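Local atomic coordinates of putative integron gene cassette protein (Uncultured bacterium, PDB entry 3FUY), a protein that is of unknown function but is encoded by a mobile integron gene cassette recovered from a salt-marsh metagenome. Residues R93-D98 with Y110-V115. Sequence-based numbering, arbitrary orientation.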
loop_
_atom_site.group_PDB
_atom_site.type_symbol
_atom_site.label_atom_id
_atom_site.label_comp_id
_atom_site.label_asym_id
_atom_site.label_seq_id
_atom_site.Cartn_x
_atom_site.Cartn_y
_atom_site.Cartn_z
ATOM N N ARG B 93 13.760 -11.981 14.521
ATOM C CA ARG B 93 12.674 -11.340 13.794
ATOM C C ARG B 93 13.012 -11.180 12.327
ATOM O O ARG B 93 14.109 -10.737 11.985
ATOM C CB ARG B 93 12.371 -9.961 14.397
ATOM C CG ARG B 93 12.141 -9.975 15.900
ATOM C CD ARG B 93 10.918 -10.827 16.284
ATOM N NE ARG B 93 9.689 -10.408 15.603
ATOM C CZ ARG B 93 8.499 -10.967 15.823
ATOM N NH1 ARG B 93 8.383 -11.940 16.717
ATOM N NH2 ARG B 93 7.422 -10.546 15.171
ATOM N N ILE B 94 12.077 -11.527 11.445
ATOM C CA ILE B 94 12.343 -11.326 10.025
ATOM C C ILE B 94 12.130 -9.844 9.682
ATOM O O ILE B 94 11.300 -9.170 10.302
ATOM C CB ILE B 94 11.469 -12.241 9.148
ATOM C CG1 ILE B 94 12.001 -12.283 7.724
ATOM C CG2 ILE B 94 9.990 -11.798 9.171
ATOM C CD1 ILE B 94 11.401 -13.425 6.878
ATOM N N ARG B 95 12.888 -9.325 8.718
ATOM C CA ARG B 95 12.689 -7.942 8.286
ATOM C C ARG B 95 12.339 -7.871 6.817
ATOM O O ARG B 95 11.392 -7.186 6.414
ATOM C CB ARG B 95 13.944 -7.099 8.551
ATOM C CG ARG B 95 14.331 -7.007 10.002
ATOM C CD ARG B 95 13.192 -6.473 10.882
ATOM N NE ARG B 95 13.639 -6.412 12.268
ATOM C CZ ARG B 95 12.860 -6.558 13.333
ATOM N NH1 ARG B 95 11.546 -6.777 13.203
ATOM N NH2 ARG B 95 13.407 -6.493 14.537
ATOM N N CYS B 96 13.110 -8.587 6.005
ATOM C CA CYS B 96 12.984 -8.454 4.564
ATOM C C CYS B 96 13.372 -9.759 3.886
ATOM O O CYS B 96 14.271 -10.470 4.339
ATOM C CB CYS B 96 13.880 -7.305 4.060
ATOM S SG CYS B 96 13.993 -7.145 2.255
ATOM N N VAL B 97 12.676 -10.077 2.809
ATOM C CA VAL B 97 13.104 -11.149 1.926
ATOM C C VAL B 97 13.380 -10.479 0.597
ATOM O O VAL B 97 12.472 -9.935 -0.040
ATOM C CB VAL B 97 12.012 -12.224 1.737
ATOM C CG1 VAL B 97 12.442 -13.239 0.674
ATOM C CG2 VAL B 97 11.707 -12.898 3.054
ATOM N N ASP B 98 14.645 -10.481 0.205
ATOM C CA ASP B 98 15.055 -9.934 -1.076
ATOM C C ASP B 98 15.302 -11.070 -2.065
ATOM O O ASP B 98 16.227 -11.882 -1.895
ATOM C CB ASP B 98 16.300 -9.060 -0.902
ATOM C CG ASP B 98 16.660 -8.296 -2.161
ATOM O OD1 ASP B 98 16.196 -8.688 -3.243
ATOM O OD2 ASP B 98 17.402 -7.295 -2.063
ATOM N N TYR B 110 16.798 -11.089 5.566
ATOM C CA TYR B 110 17.356 -10.221 6.606
ATOM C C TYR B 110 16.590 -10.392 7.904
ATOM O O TYR B 110 15.373 -10.161 7.946
ATOM C CB TYR B 110 17.266 -8.747 6.181
ATOM C CG TYR B 110 18.077 -8.443 4.966
ATOM C CD1 TYR B 110 17.539 -8.583 3.695
ATOM C CD2 TYR B 110 19.413 -8.051 5.084
ATOM C CE1 TYR B 110 18.301 -8.327 2.570
ATOM C CE2 TYR B 110 20.172 -7.788 3.976
ATOM C CZ TYR B 110 19.623 -7.924 2.724
ATOM O OH TYR B 110 20.398 -7.645 1.626
ATOM N N VAL B 111 17.298 -10.778 8.956
ATOM C CA VAL B 111 16.695 -11.021 10.252
ATOM C C VAL B 111 17.442 -10.173 11.264
ATOM O O VAL B 111 18.601 -9.831 11.041
ATOM C CB VAL B 111 16.794 -12.508 10.653
ATOM C CG1 VAL B 111 16.152 -13.376 9.594
ATOM C CG2 VAL B 111 18.273 -12.930 10.838
ATOM N N ASP B 112 16.764 -9.802 12.343
ATOM C CA ASP B 112 17.393 -9.127 13.475
ATOM C C ASP B 112 17.442 -10.144 14.604
ATOM O O ASP B 112 16.465 -10.864 14.827
ATOM C CB ASP B 112 16.546 -7.936 13.972
ATOM C CG ASP B 112 16.695 -6.668 13.125
ATOM O OD1 ASP B 112 17.441 -6.654 12.126
ATOM O OD2 ASP B 112 16.039 -5.657 13.476
ATOM N N LEU B 113 18.565 -10.209 15.316
ATOM C CA LEU B 113 18.629 -10.938 16.577
ATOM C C LEU B 113 18.651 -9.901 17.693
ATOM O O LEU B 113 19.559 -9.068 17.759
ATOM C CB LEU B 113 19.879 -11.825 16.675
ATOM C CG LEU B 113 20.039 -12.602 17.990
ATOM C CD1 LEU B 113 19.139 -13.831 18.015
ATOM C CD2 LEU B 113 21.496 -13.014 18.229
ATOM N N ILE B 114 17.651 -9.941 18.560
ATOM C CA ILE B 114 17.566 -8.973 19.653
ATOM C C ILE B 114 17.823 -9.639 20.999
ATOM O O ILE B 114 17.064 -10.508 21.414
ATOM C CB ILE B 114 16.194 -8.249 19.673
ATOM C CG1 ILE B 114 15.858 -7.696 18.285
ATOM C CG2 ILE B 114 16.199 -7.128 20.703
ATOM C CD1 ILE B 114 14.431 -7.133 18.168
ATOM N N VAL B 115 18.905 -9.237 21.673
ATOM C CA VAL B 115 19.198 -9.724 23.019
ATOM C C VAL B 115 18.996 -8.611 24.042
ATOM O O VAL B 115 18.942 -7.438 23.691
ATOM C CB VAL B 115 20.636 -10.301 23.152
ATOM C CG1 VAL B 115 20.819 -11.501 22.237
ATOM C CG2 VAL B 115 21.673 -9.236 22.845
#
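Arg93 and Asp112 form an antiparallel hydrogen-bonded pair, Arg93 N to Asp112 O 2.9 Å and Asp112 N to Arg93 O 2.8 Å, which joins the two strands of a beta hairpin between strands 44-49 and 150-160 of the mixed sheet. Ile94 and Val111 follow as a non-hydrogen-bonded pair. The register then slips by one residue. Arg95 and Cys96 both face Tyr110, a classic beta bulge. Tyr110 O accepts Arg95 N at 2.7 Å and, weakly, Cys96 N, while Tyr110 N gives its hydrogen to Cys96 O.

Arg95 lies on the same face of the sheet as Asp112, and the bulge brings Cys96 to that face as well. The Arg95 side chain turns back about its CB-CG bond (chi2 -56°) and crosses Asp112 at about a right angle. Its guanidinium grips one carboxylate oxygen side-on: Arg95 NE lies 2.8 Å and Arg95 NH2 3.0 Å from Asp112 OD2. The oxygen sits in the guanidinium plane, but the two planes are 80° apart, and NE comes from above the carboxylate. Arg93 CB covers part of one guanidinium face. Ile114 CD1 touches the edge, 3.8 Å from Arg95 NH2. On the same face, Tyr110 CD1 packs against Cys96 CB at 3.9 Å, and Cys96 SG meets the ring obliquely. Ile94 and Val111 point to the other face, toward helices 59-79 and 121-138 respectively.

Arg158 also pairs with Asp112 OD2, and Asp170 with both Arg93 and Arg95; Arg95 NH2 also hydrogen-bonds to Pro169 O. A leucine in place of Arg95 would probably leave Asp112 with one fewer cationic partner and deprive Asp170 of a salt bridge. The buried charges thus form a network that ties the hairpin to strand 150-160 and to the C-terminal segment lying over this face.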